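Local coordinates for diheme cytochrome c (Shewanella baltica, PDB 3U99), which binds two covalently attached c-type hemes, each with two axial histidines, and probably carries electrons, at residues A41-H46 with A51-Q56; R37-T40 with N45-G48; P113-F118 with S122-L127; A25-L30 with G131-D136. One frame throughout, in Å; residues are numbered along the deposited sequence.

Contact 1 (A41-H46 with A51-Q56). With HEC (heme c), chain C.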
# COMPACT_ATOMS: atom_id res chain seq x y z
N ALA A 41 -12.55 6.47 -7.20
CA ALA A 41 -13.91 6.76 -7.69
C ALA A 41 -14.95 6.54 -6.62
O ALA A 41 -15.99 7.22 -6.68
CB ALA A 41 -14.18 5.83 -8.87
N ASN A 42 -14.72 5.64 -5.66
CA ASN A 42 -15.75 5.32 -4.67
C ASN A 42 -15.07 5.07 -3.33
O ASN A 42 -15.15 3.99 -2.75
CB ASN A 42 -16.66 4.12 -5.01
CG ASN A 42 -17.59 4.48 -6.16
OD1 ASN A 42 -17.23 4.09 -7.26
ND2 ASN A 42 -18.68 5.20 -5.92
N LEU A 43 -14.38 6.07 -2.82
CA LEU A 43 -13.69 5.93 -1.54
C LEU A 43 -14.62 5.65 -0.39
O LEU A 43 -14.20 5.14 0.66
CB LEU A 43 -12.86 7.19 -1.20
CG LEU A 43 -11.60 7.36 -2.05
CD1 LEU A 43 -10.97 8.71 -1.84
CD2 LEU A 43 -10.59 6.24 -1.75
N GLU A 44 -15.93 5.89 -0.55
CA GLU A 44 -16.88 5.61 0.50
C GLU A 44 -17.03 4.12 0.68
O GLU A 44 -17.48 3.69 1.76
CB GLU A 44 -18.23 6.31 0.22
CG GLU A 44 -18.97 5.65 -0.93
CD GLU A 44 -18.54 6.21 -2.31
OE1 GLU A 44 -17.65 7.10 -2.32
OE2 GLU A 44 -19.12 5.74 -3.32
N ASN A 45 -16.70 3.31 -0.23
CA ASN A 45 -16.74 1.86 -0.21
C ASN A 45 -15.30 1.36 -0.33
O ASN A 45 -14.88 1.03 -1.42
CB ASN A 45 -17.66 1.37 -1.31
CG ASN A 45 -17.80 -0.13 -1.28
OD1 ASN A 45 -17.44 -0.83 -0.33
ND2 ASN A 45 -18.22 -0.72 -2.38
N HIS A 46 -14.54 1.38 0.66
CA HIS A 46 -13.08 1.14 0.57
C HIS A 46 -12.69 -0.02 1.43
O HIS A 46 -12.30 0.13 2.58
CB HIS A 46 -12.40 2.43 0.98
CG HIS A 46 -10.92 2.44 0.87
ND1 HIS A 46 -10.31 2.63 -0.35
CD2 HIS A 46 -9.99 2.28 1.79
CE1 HIS A 46 -8.99 2.62 -0.12
NE2 HIS A 46 -8.75 2.41 1.18
N ALA A 51 -13.43 5.69 3.27
CA ALA A 51 -12.28 6.56 3.12
C ALA A 51 -12.66 7.84 2.40
O ALA A 51 -11.78 8.54 1.92
CB ALA A 51 -11.16 5.81 2.40
N SER A 52 -13.96 8.12 2.33
CA SER A 52 -14.36 9.33 1.58
C SER A 52 -13.75 10.60 2.11
O SER A 52 -13.59 10.77 3.33
CB SER A 52 -15.90 9.42 1.60
OG SER A 52 -16.44 10.50 0.94
N LEU A 53 -13.45 11.47 1.15
CA LEU A 53 -12.87 12.78 1.37
C LEU A 53 -13.74 13.84 0.69
O LEU A 53 -14.56 13.50 -0.16
CB LEU A 53 -11.46 12.84 0.82
CG LEU A 53 -10.50 11.74 1.30
CD1 LEU A 53 -9.18 11.75 0.55
CD2 LEU A 53 -10.25 11.92 2.79
N ASP A 54 -13.48 15.10 1.04
CA ASP A 54 -14.19 16.19 0.39
C ASP A 54 -13.82 16.12 -1.08
O ASP A 54 -12.74 15.65 -1.47
CB ASP A 54 -13.81 17.49 1.02
CG ASP A 54 -14.47 17.78 2.37
OD1 ASP A 54 -15.47 17.07 2.66
OD2 ASP A 54 -14.03 18.68 3.15
N PRO A 55 -14.69 16.58 -1.99
CA PRO A 55 -14.45 16.36 -3.42
C PRO A 55 -13.16 16.99 -3.93
O PRO A 55 -12.50 16.35 -4.74
CB PRO A 55 -15.66 16.97 -4.11
CG PRO A 55 -16.48 17.53 -3.03
CD PRO A 55 -15.96 17.24 -1.66
N GLN A 56 -12.78 18.21 -3.53
CA GLN A 56 -11.58 18.82 -4.10
C GLN A 56 -10.31 18.11 -3.59
O GLN A 56 -9.35 18.01 -4.35
CB GLN A 56 -11.58 20.34 -3.87
CG GLN A 56 -12.79 20.99 -4.57
CD GLN A 56 -12.89 22.46 -4.43
OE1 GLN A 56 -11.95 22.97 -3.74
NE2 GLN A 56 -13.90 23.07 -5.08
FE HEC C . -7.01 2.37 2.14
CHA HEC C . -6.65 -0.94 1.78
CHB HEC C . -5.41 2.89 -0.82
CHC HEC C . -7.25 5.70 2.61
CHD HEC C . -8.76 1.84 5.00
NA HEC C . -6.18 1.20 0.73
C1A HEC C . -6.10 -0.19 0.78
C2A HEC C . -5.35 -0.67 -0.37
C3A HEC C . -4.99 0.42 -1.08
C4A HEC C . -5.55 1.58 -0.39
CMA HEC C . -4.22 0.45 -2.37
CAA HEC C . -5.09 -2.10 -0.63
CBA HEC C . -3.92 -2.63 0.18
CGA HEC C . -3.58 -4.06 -0.26
O1A HEC C . -3.06 -4.20 -1.40
O2A HEC C . -3.83 -5.03 0.47
NB HEC C . -6.45 4.00 1.07
C1B HEC C . -5.83 4.01 -0.16
C2B HEC C . -5.78 5.38 -0.63
C3B HEC C . -6.30 6.17 0.33
C4B HEC C . -6.70 5.32 1.40
CMB HEC C . -5.19 5.75 -1.98
CAB HEC C . -6.54 7.68 0.35
CBB HEC C . -7.53 8.07 -0.77
NC HEC C . -7.81 3.55 3.54
C1C HEC C . -7.76 4.90 3.60
C2C HEC C . -8.36 5.43 4.78
C3C HEC C . -8.79 4.33 5.45
C4C HEC C . -8.50 3.18 4.68
CMC HEC C . -8.37 6.91 5.18
CAC HEC C . -9.44 4.32 6.81
CBC HEC C . -10.72 5.12 6.96
ND HEC C . -7.63 0.76 3.14
C1D HEC C . -8.38 0.77 4.28
C2D HEC C . -8.64 -0.62 4.69
C3D HEC C . -8.04 -1.42 3.79
C4D HEC C . -7.38 -0.53 2.86
CMD HEC C . -9.56 -1.08 5.80
CAD HEC C . -8.06 -2.91 3.79
CBD HEC C . -6.83 -3.52 4.55
CGD HEC C . -7.01 -5.04 4.64
O1D HEC C . -6.05 -5.46 5.50
O2D HEC C . -7.41 -5.60 3.52
O HOH W 1 -17.84 9.77 -1.02
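Leu43 and Ala51 hold together a short loop that carries an iron ligand of a cytochrome c heme. Leu43 lies inside the type I beta turn from Asn42 to Asn45, and its carbonyl O accepts a hydrogen bond from the backbone N of Ala51 at 2.8 Å. The N of Ser52 also comes near that oxygen, but at a poor angle, and it is hydrogen-bonded to OD1 of Asn50 instead. Ser52 otherwise touches the turn with CB, which packs against CA and CB of Glu44 on the outer side. Inward, the side chain of Leu43 has CG anti to its carbonyl carbon (chi1 -72°), which sends the two methyls down to the vinyl-derived carbon CBB of the heme; CD1 and CD2 each lie 3.7 Å from it. CD1 also meets CD1 of Leu53 at 4.3 Å. Ala51 points its methyl into the angle between the heme and His46: CB is 3.7 Å from C2C of the porphyrin and takes up a CH-pi position over one face of His46. That ring's NE2 binds the heme iron at 2.0 Å, trans to NE2 of His23. Against the His46 ring, Ala51 CB sits 3.6 Å above the plane, displaced toward the rim.

Contact 2 (R37-T40 with N45-G48); sequences RAIT and NHFG. With HEC (heme c), chain C.
The carbonyl O of Ile39 and ND1 of His46 are joined by one water, which donates to the oxygen at 2.8 Å and accepts from the histidine nitrogen at 2.9 Å. It lies at the ring edge, in plane, so the imidazole is tied at both nitrogens: NE2 to the iron and ND1, through the water, to the carbonyl of Ile39 in helix 33-40. Such a link would be expected to limit rotation of the ring about the iron and perhaps to make it a stronger electron donor to the metal, as is known for heme histidines.

Ile39 adds an apolar grip beside the water. Its CG2, anti to the backbone N, comes in at the edge of the same ring, 3.8 Å from CE1. The other branch carries CD1 out to the heme methyl CMA, and CD1 also reaches the edge of the Phe47 ring, 4.3 Å from CZ. Phe47 in turn places CD2 over the centre of the His46 ring, 3.6 Å above its plane, while the same atom is 3.4 Å from the heme meso carbon CHA. The axial histidine is thus walled on its edge by Ile39 and on a face by Phe47.

Ile39 sits in the last turn of helix 33-40, and the next residue, Thr40, faces the other way, bonding Glu62 and packing on Leu65 of helix 55-67; residues 45-48 belong to the loop that connects these two helices.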
# COMPACT_ATOMS: atom_id res chain seq x y z
N ARG A 37 -7.65 4.87 -10.16
CA ARG A 37 -8.94 5.50 -10.37
C ARG A 37 -10.08 4.64 -9.87
O ARG A 37 -11.09 5.15 -9.39
CB ARG A 37 -9.10 5.79 -11.86
CG ARG A 37 -8.27 6.95 -12.38
CD ARG A 37 -8.76 7.43 -13.75
NE ARG A 37 -8.46 6.44 -14.79
CZ ARG A 37 -7.39 6.39 -15.57
NH1 ARG A 37 -6.42 7.30 -15.50
NH2 ARG A 37 -7.25 5.43 -16.47
N ALA A 38 -9.91 3.30 -9.99
CA ALA A 38 -10.97 2.43 -9.49
C ALA A 38 -11.11 2.60 -7.99
O ALA A 38 -12.20 2.50 -7.41
CB ALA A 38 -10.64 1.01 -9.90
N ILE A 39 -10.03 2.87 -7.26
CA ILE A 39 -10.08 3.11 -5.82
C ILE A 39 -10.64 4.46 -5.48
O ILE A 39 -11.53 4.60 -4.64
CB ILE A 39 -8.65 2.89 -5.23
CG1 ILE A 39 -8.28 1.41 -5.30
CG2 ILE A 39 -8.58 3.42 -3.81
CD1 ILE A 39 -6.89 0.99 -4.91
N THR A 40 -10.18 5.52 -6.16
CA THR A 40 -10.58 6.86 -5.77
C THR A 40 -11.97 7.22 -6.28
O THR A 40 -12.53 8.24 -5.82
CB THR A 40 -9.55 7.92 -6.24
OG1 THR A 40 -9.38 7.80 -7.65
CG2 THR A 40 -8.18 7.69 -5.66
N ASN A 45 -16.70 3.31 -0.23
CA ASN A 45 -16.74 1.86 -0.21
C ASN A 45 -15.30 1.36 -0.33
O ASN A 45 -14.88 1.03 -1.42
CB ASN A 45 -17.66 1.37 -1.31
CG ASN A 45 -17.80 -0.13 -1.28
OD1 ASN A 45 -17.44 -0.83 -0.33
ND2 ASN A 45 -18.22 -0.72 -2.38
N HIS A 46 -14.54 1.38 0.66
CA HIS A 46 -13.08 1.14 0.57
C HIS A 46 -12.69 -0.02 1.43
O HIS A 46 -12.30 0.13 2.58
CB HIS A 46 -12.40 2.43 0.98
CG HIS A 46 -10.92 2.44 0.87
ND1 HIS A 46 -10.31 2.63 -0.35
CD2 HIS A 46 -9.99 2.28 1.79
CE1 HIS A 46 -8.99 2.62 -0.12
NE2 HIS A 46 -8.75 2.41 1.18
N PHE A 47 -12.82 -1.22 0.83
CA PHE A 47 -12.27 -2.41 1.47
C PHE A 47 -12.78 -2.65 2.89
O PHE A 47 -12.09 -3.13 3.79
CB PHE A 47 -10.73 -2.32 1.48
CG PHE A 47 -10.16 -2.14 0.09
CD1 PHE A 47 -10.42 -3.06 -0.93
CD2 PHE A 47 -9.39 -1.04 -0.19
CE1 PHE A 47 -9.83 -2.90 -2.18
CE2 PHE A 47 -8.80 -0.89 -1.42
CZ PHE A 47 -9.03 -1.79 -2.43
N GLY A 48 -14.02 -2.31 3.13
CA GLY A 48 -14.70 -2.46 4.41
C GLY A 48 -14.76 -1.20 5.24
O GLY A 48 -15.44 -1.21 6.27
FE HEC C . -7.01 2.37 2.14
CHA HEC C . -6.65 -0.94 1.78
CHB HEC C . -5.41 2.89 -0.82
CHC HEC C . -7.25 5.70 2.61
CHD HEC C . -8.76 1.84 5.00
NA HEC C . -6.18 1.20 0.73
C1A HEC C . -6.10 -0.19 0.78
C2A HEC C . -5.35 -0.67 -0.37
C3A HEC C . -4.99 0.42 -1.08
C4A HEC C . -5.55 1.58 -0.39
CMA HEC C . -4.22 0.45 -2.37
CAA HEC C . -5.09 -2.10 -0.63
CBA HEC C . -3.92 -2.63 0.18
CGA HEC C . -3.58 -4.06 -0.26
O1A HEC C . -3.06 -4.20 -1.40
O2A HEC C . -3.83 -5.03 0.47
NB HEC C . -6.45 4.00 1.07
C1B HEC C . -5.83 4.01 -0.16
C2B HEC C . -5.78 5.38 -0.63
C3B HEC C . -6.30 6.17 0.33
C4B HEC C . -6.70 5.32 1.40
CMB HEC C . -5.19 5.75 -1.98
CAB HEC C . -6.54 7.68 0.35
CBB HEC C . -7.53 8.07 -0.77
NC HEC C . -7.81 3.55 3.54
C1C HEC C . -7.76 4.90 3.60
C2C HEC C . -8.36 5.43 4.78
C3C HEC C . -8.79 4.33 5.45
C4C HEC C . -8.50 3.18 4.68
CMC HEC C . -8.37 6.91 5.18
CAC HEC C . -9.44 4.32 6.81
CBC HEC C . -10.72 5.12 6.96
ND HEC C . -7.63 0.76 3.14
C1D HEC C . -8.38 0.77 4.28
C2D HEC C . -8.64 -0.62 4.69
C3D HEC C . -8.04 -1.42 3.79
C4D HEC C . -7.38 -0.53 2.86
CMD HEC C . -9.56 -1.08 5.80
CAD HEC C . -8.06 -2.91 3.79
CBD HEC C . -6.83 -3.52 4.55
CGD HEC C . -7.01 -5.04 4.64
O1D HEC C . -6.05 -5.46 5.50
O2D HEC C . -7.41 -5.60 3.52
O HOH W 2 -12.04 2.79 -2.61

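Contact 3 (P113-F118 with S122-L127); sequences PKVGSF and SNCHNL. With HEC (heme c), chain B.
Val115 and Asn123 bring segments 113-118 and 122-127 closest, their CA atoms 6.5 Å apart, and no direct hydrogen bond crosses between them. The polar link is a water: it donates to the carbonyl O of Ser117 at 2.8 Å and accepts from ND2 of Asn123, also at 2.8 Å. Asn123 and Cys124 fall within the Cys-X-X-Cys-His heme-binding motif that runs from Cys121 to His125. Cys124 SG forms the thioether to heme carbon CAC. His125 NE2 binds the heme FE at 2.0 Å, with His101 as the other axial ligand.

Val115 divides its two methyls around that thioether. With CG1 anti to the backbone N (chi1 175°), this branch meets heme carbon CBC at 3.7 Å, while CG2 rests 4.4 Å from SG of Cys124. Phe118 approaches the same corner of the porphyrin, with heme C2C lying in the plane of its ring, at the edge, and 3.5 Å from CD1. Phe118 also meets His101 edge-to-face, so one ring touches both the heme and its distal ligand.

The contact therefore splits by chemistry: carbon and sulfur pack round the covalent link, consistent with shielding it from solvent, whereas Asn123 and Ser117 are coupled only through the water.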
# COMPACT_ATOMS: atom_id res chain seq x y z
N PRO A 113 0.36 -13.02 14.52
CA PRO A 113 -0.45 -11.94 15.04
C PRO A 113 0.22 -10.59 14.91
O PRO A 113 -0.44 -9.54 14.96
CB PRO A 113 -0.69 -12.31 16.52
CG PRO A 113 0.01 -13.59 16.77
CD PRO A 113 0.66 -14.06 15.51
N LYS A 114 1.54 -10.61 14.75
CA LYS A 114 2.20 -9.31 14.63
C LYS A 114 2.15 -8.80 13.22
O LYS A 114 2.56 -7.70 12.93
CB LYS A 114 3.63 -9.45 15.11
CG LYS A 114 3.82 -10.05 16.52
CD LYS A 114 5.33 -10.17 16.76
CE LYS A 114 5.71 -10.60 18.15
NZ LYS A 114 5.13 -11.97 18.33
N VAL A 115 1.71 -9.49 12.26
CA VAL A 115 1.54 -9.20 10.82
C VAL A 115 0.07 -9.37 10.33
O VAL A 115 -0.59 -8.41 9.99
CB VAL A 115 2.51 -10.10 9.99
CG1 VAL A 115 2.32 -9.94 8.53
CG2 VAL A 115 3.96 -9.80 10.40
N GLY A 116 -0.46 -10.58 10.26
CA GLY A 116 -1.83 -10.90 9.94
C GLY A 116 -2.21 -10.88 8.48
O GLY A 116 -3.02 -11.69 8.08
N SER A 117 -1.64 -9.98 7.70
CA SER A 117 -1.82 -9.97 6.27
C SER A 117 -0.72 -9.15 5.68
O SER A 117 0.03 -8.47 6.35
CB SER A 117 -3.19 -9.38 6.02
OG SER A 117 -3.20 -8.04 6.28
N PHE A 118 -0.61 -9.25 4.35
CA PHE A 118 0.42 -8.50 3.67
C PHE A 118 0.12 -7.03 3.46
O PHE A 118 0.99 -6.29 3.01
CB PHE A 118 0.57 -9.14 2.30
CG PHE A 118 1.39 -10.40 2.26
CD1 PHE A 118 2.71 -10.40 2.59
CD2 PHE A 118 0.82 -11.57 1.86
CE1 PHE A 118 3.47 -11.54 2.58
CE2 PHE A 118 1.55 -12.76 1.84
CZ PHE A 118 2.88 -12.72 2.16
N SER A 122 4.67 -1.93 5.84
CA SER A 122 5.65 -1.36 6.73
C SER A 122 5.88 -2.24 7.95
O SER A 122 6.85 -2.01 8.68
CB SER A 122 5.20 0.02 7.17
OG SER A 122 3.91 -0.02 7.71
N ASN A 123 5.05 -3.26 8.17
CA ASN A 123 5.36 -4.17 9.29
C ASN A 123 6.62 -4.94 8.98
O ASN A 123 7.32 -5.29 9.92
CB ASN A 123 4.19 -5.12 9.50
CG ASN A 123 3.01 -4.51 10.19
OD1 ASN A 123 3.08 -3.47 10.84
ND2 ASN A 123 1.86 -5.17 10.01
N CYS A 124 6.95 -5.20 7.75
CA CYS A 124 8.08 -5.99 7.32
C CYS A 124 9.15 -5.15 6.61
O CYS A 124 10.34 -5.40 6.72
CB CYS A 124 7.64 -7.12 6.39
SG CYS A 124 6.45 -8.25 7.13
N HIS A 125 8.69 -4.20 5.81
CA HIS A 125 9.52 -3.29 5.04
C HIS A 125 9.43 -1.97 5.76
O HIS A 125 8.52 -1.15 5.52
CB HIS A 125 9.01 -3.17 3.63
CG HIS A 125 8.91 -4.39 2.79
ND1 HIS A 125 10.01 -4.90 2.12
CD2 HIS A 125 7.87 -5.16 2.43
CE1 HIS A 125 9.59 -5.94 1.41
NE2 HIS A 125 8.30 -6.14 1.55
N ASN A 126 10.33 -1.76 6.72
CA ASN A 126 10.15 -0.61 7.62
C ASN A 126 10.04 0.75 6.88
O ASN A 126 9.36 1.62 7.35
CB ASN A 126 11.06 -0.75 8.82
CG ASN A 126 10.75 -1.88 9.67
OD1 ASN A 126 11.69 -2.54 10.10
ND2 ASN A 126 9.44 -2.15 10.05
N LEU A 127 10.71 0.87 5.74
CA LEU A 127 10.73 2.10 4.95
C LEU A 127 9.91 2.03 3.70
O LEU A 127 10.15 2.73 2.70
CB LEU A 127 12.20 2.46 4.69
CG LEU A 127 13.02 2.82 5.96
CD1 LEU A 127 14.41 3.27 5.55
CD2 LEU A 127 12.32 3.81 6.86
FE HEC B . 7.22 -7.54 0.58
CHA HEC B . 9.93 -8.75 -1.06
CHB HEC B . 6.75 -5.24 -1.85
CHC HEC B . 4.31 -6.55 2.14
CHD HEC B . 7.89 -9.63 3.15
NA HEC B . 8.18 -7.04 -1.09
C1A HEC B . 9.28 -7.64 -1.64
C2A HEC B . 9.71 -6.98 -2.84
C3A HEC B . 8.82 -5.99 -3.06
C4A HEC B . 7.84 -6.03 -1.97
CMA HEC B . 8.79 -4.96 -4.19
CAA HEC B . 10.94 -7.30 -3.64
CBA HEC B . 12.15 -6.79 -2.88
CGA HEC B . 13.50 -7.08 -3.50
O1A HEC B . 13.50 -7.36 -4.74
O2A HEC B . 14.59 -6.87 -2.95
NB HEC B . 5.81 -6.15 0.18
C1B HEC B . 5.77 -5.28 -0.91
C2B HEC B . 4.62 -4.48 -0.79
C3B HEC B . 3.94 -4.88 0.29
C4B HEC B . 4.69 -5.91 0.93
CMB HEC B . 4.31 -3.37 -1.81
CAB HEC B . 2.66 -4.32 0.93
CBB HEC B . 1.47 -4.18 -0.12
NC HEC B . 6.26 -8.02 2.30
C1C HEC B . 5.12 -7.50 2.75
C2C HEC B . 4.80 -7.95 4.05
C3C HEC B . 5.85 -8.81 4.35
C4C HEC B . 6.75 -8.83 3.28
CMC HEC B . 3.66 -7.51 4.92
CAC HEC B . 6.09 -9.52 5.66
CBC HEC B . 5.05 -10.57 6.05
ND HEC B . 8.61 -8.94 0.96
C1D HEC B . 8.69 -9.68 2.09
C2D HEC B . 9.78 -10.61 1.98
C3D HEC B . 10.33 -10.46 0.75
C4D HEC B . 9.58 -9.34 0.14
CMD HEC B . 10.17 -11.61 3.04
CAD HEC B . 11.50 -11.24 0.19
CBD HEC B . 10.93 -12.59 -0.35
CGD HEC B . 11.99 -13.65 -0.64
O1D HEC B . 12.94 -12.93 -1.33
O2D HEC B . 11.48 -14.81 -1.00
O HOH W 3 1.54 -6.52 7.57

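Contact 4 (A25-L30 with G131-D136); sequences AYPANL and GIFDED. With HEC (heme c), chain B.
Leu30 and Phe133 reach toward each other from opposite directions and meet at the far end of the phenyl ring, where CD1 of the leucine lies 4.0 Å from CZ. The approach of that methyl is oblique to the ring. Pro27 comes in differently: its CG stands at the ring edge, near the plane, 4.4 Å from CZ, and packs as well on CA of Gly131. A hydrogen bond from Leu30 N to Pro27 O, across the short 3-10 turn, holds the proline and the leucine together as one apolar surface.

Phe133 in turn leans on the heme. Its CG is anti to the carbonyl carbon (chi1 -62°), and from there the ring runs along one corner of the porphyrin, with CD1 3.4 Å from the meso carbon CHB. CMB, the methyl at that corner, is touched by both CE1 of Phe133 and CD1 of Leu30, the latter at 3.8 Å. In this dihaem cytochrome c, residues 25-30 follow the Cys-X-X-Cys-His motif of the first heme and residues 131-136 that of the second, so the contact brings the sequels of the two motifs together beside the second heme. Phe133 meets the axial ligand His125 edge-to-face, and Leu30 lies near Ile91 of the first heme site. Farther along, the backbone N of Glu135 donates a nearly straight hydrogen bond, 2.6 Å and 167°, to propionate oxygen O2A.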
# COMPACT_ATOMS: atom_id res chain seq x y z
N ALA A 25 0.95 5.03 3.73
CA ALA A 25 0.68 5.63 2.45
C ALA A 25 1.43 4.86 1.37
O ALA A 25 2.65 4.92 1.22
CB ALA A 25 1.07 7.09 2.44
N TYR A 26 0.67 4.11 0.58
CA TYR A 26 1.25 3.29 -0.46
C TYR A 26 1.87 4.13 -1.57
O TYR A 26 1.21 5.01 -2.10
CB TYR A 26 0.21 2.38 -1.10
CG TYR A 26 -0.38 1.40 -0.11
CD1 TYR A 26 0.42 0.39 0.44
CD2 TYR A 26 -1.69 1.46 0.30
CE1 TYR A 26 -0.12 -0.50 1.36
CE2 TYR A 26 -2.23 0.58 1.20
CZ TYR A 26 -1.42 -0.42 1.74
OH TYR A 26 -2.02 -1.25 2.65
N PRO A 27 3.12 3.94 -1.93
CA PRO A 27 3.67 4.68 -3.08
C PRO A 27 2.80 4.55 -4.31
O PRO A 27 2.29 3.48 -4.65
CB PRO A 27 5.04 4.02 -3.28
CG PRO A 27 5.44 3.61 -1.87
CD PRO A 27 4.15 3.14 -1.24
N ALA A 28 2.65 5.65 -5.01
CA ALA A 28 1.82 5.69 -6.23
C ALA A 28 2.27 4.71 -7.27
O ALA A 28 1.47 4.23 -8.09
CB ALA A 28 1.84 7.08 -6.83
N ASN A 29 3.57 4.40 -7.36
CA ASN A 29 4.09 3.54 -8.41
C ASN A 29 3.84 2.05 -8.19
O ASN A 29 4.30 1.23 -9.01
CB ASN A 29 5.54 3.83 -8.76
CG ASN A 29 6.50 3.45 -7.69
OD1 ASN A 29 6.11 2.80 -6.74
ND2 ASN A 29 7.72 3.93 -7.89
N LEU A 30 3.04 1.72 -7.19
CA LEU A 30 2.65 0.32 -6.96
C LEU A 30 1.42 -0.12 -7.75
O LEU A 30 1.16 -1.32 -7.81
CB LEU A 30 2.41 0.02 -5.47
CG LEU A 30 3.69 0.17 -4.61
CD1 LEU A 30 3.31 0.02 -3.15
CD2 LEU A 30 4.73 -0.86 -4.98
N GLY A 131 9.27 3.99 -0.33
CA GLY A 131 9.51 3.19 -1.50
C GLY A 131 10.61 2.18 -1.38
O GLY A 131 11.02 1.63 -2.41
N ILE A 132 11.08 1.86 -0.16
CA ILE A 132 12.16 0.91 -0.03
C ILE A 132 11.58 -0.45 0.40
O ILE A 132 11.08 -0.61 1.52
CB ILE A 132 13.19 1.43 0.99
CG1 ILE A 132 13.86 2.70 0.50
CG2 ILE A 132 14.25 0.39 1.24
CD1 ILE A 132 14.75 3.39 1.54
N PHE A 133 11.65 -1.38 -0.54
CA PHE A 133 11.16 -2.74 -0.29
C PHE A 133 12.24 -3.79 -0.40
O PHE A 133 11.93 -4.99 -0.36
CB PHE A 133 10.02 -3.07 -1.30
CG PHE A 133 8.81 -2.17 -1.16
CD1 PHE A 133 7.85 -2.43 -0.20
CD2 PHE A 133 8.62 -1.05 -1.93
CE1 PHE A 133 6.75 -1.60 -0.05
CE2 PHE A 133 7.53 -0.23 -1.76
CZ PHE A 133 6.57 -0.48 -0.82
N ASP A 134 13.46 -3.42 -0.47
CA ASP A 134 14.55 -4.35 -0.73
C ASP A 134 14.57 -5.54 0.23
O ASP A 134 14.49 -5.40 1.44
CB ASP A 134 15.87 -3.61 -0.64
CG ASP A 134 15.98 -2.50 -1.70
OD1 ASP A 134 16.84 -2.56 -2.62
OD2 ASP A 134 15.24 -1.50 -1.58
N GLU A 135 14.72 -6.73 -0.34
CA GLU A 135 14.74 -7.97 0.41
C GLU A 135 15.80 -7.96 1.48
O GLU A 135 15.59 -8.56 2.56
CB GLU A 135 14.94 -9.21 -0.49
CG GLU A 135 16.10 -8.98 -1.43
CD GLU A 135 17.14 -10.07 -1.36
OE1 GLU A 135 16.67 -11.11 -1.92
OE2 GLU A 135 18.25 -9.86 -0.83
N ASP A 136 16.93 -7.29 1.27
CA ASP A 136 18.03 -7.37 2.22
C ASP A 136 17.74 -6.53 3.45
O ASP A 136 18.54 -6.62 4.39
CB ASP A 136 19.34 -6.96 1.54
CG ASP A 136 19.34 -5.62 0.84
OD1 ASP A 136 18.76 -5.53 -0.27
OD2 ASP A 136 19.94 -4.66 1.38
FE HEC B . 7.22 -7.54 0.58
CHA HEC B . 9.93 -8.75 -1.06
CHB HEC B . 6.75 -5.24 -1.85
CHC HEC B . 4.31 -6.55 2.14
CHD HEC B . 7.89 -9.63 3.15
NA HEC B . 8.18 -7.04 -1.09
C1A HEC B . 9.28 -7.64 -1.64
C2A HEC B . 9.71 -6.98 -2.84
C3A HEC B . 8.82 -5.99 -3.06
C4A HEC B . 7.84 -6.03 -1.97
CMA HEC B . 8.79 -4.96 -4.19
CAA HEC B . 10.94 -7.30 -3.64
CBA HEC B . 12.15 -6.79 -2.88
CGA HEC B . 13.50 -7.08 -3.50
O1A HEC B . 13.50 -7.36 -4.74
O2A HEC B . 14.59 -6.87 -2.95
NB HEC B . 5.81 -6.15 0.18
C1B HEC B . 5.77 -5.28 -0.91
C2B HEC B . 4.62 -4.48 -0.79
C3B HEC B . 3.94 -4.88 0.29
C4B HEC B . 4.69 -5.91 0.93
CMB HEC B . 4.31 -3.37 -1.81
CAB HEC B . 2.66 -4.32 0.93
CBB HEC B . 1.47 -4.18 -0.12
NC HEC B . 6.26 -8.02 2.30
C1C HEC B . 5.12 -7.50 2.75
C2C HEC B . 4.80 -7.95 4.05
C3C HEC B . 5.85 -8.81 4.35
C4C HEC B . 6.75 -8.83 3.28
CMC HEC B . 3.66 -7.51 4.92
CAC HEC B . 6.09 -9.52 5.66
CBC HEC B . 5.05 -10.57 6.05
ND HEC B . 8.61 -8.94 0.96
C1D HEC B . 8.69 -9.68 2.09
C2D HEC B . 9.78 -10.61 1.98
C3D HEC B . 10.33 -10.46 0.75
C4D HEC B . 9.58 -9.34 0.14
CMD HEC B . 10.17 -11.61 3.04
CAD HEC B . 11.50 -11.24 0.19
CBD HEC B . 10.93 -12.59 -0.35
CGD HEC B . 11.99 -13.65 -0.64
O1D HEC B . 12.94 -12.93 -1.33
O2D HEC B . 11.48 -14.81 -1.00

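Along the chain contact 4 opens first, at 25-30, and closes last, at 131-136; contacts 2, 1 and 3 all fall in between. Contacts 1 and 2, centres about 7 Å apart, share Asn45 and His46 and shape the connection between helix 33-40 and helix 55-67 on one heme. Contacts 3 and 4, centres about 13 Å apart, border the other heme and touch through a probable hydrogen bond from Ile132 N to Leu127 O. The two groups lie on opposite sides of the chain's centre, the centres of contacts 1 and 3 about 26 Å apart. Through contact 4 the chain's early and late parts meet beside the second heme, consistent with one compact unit carrying both hemes for probable electron transfer.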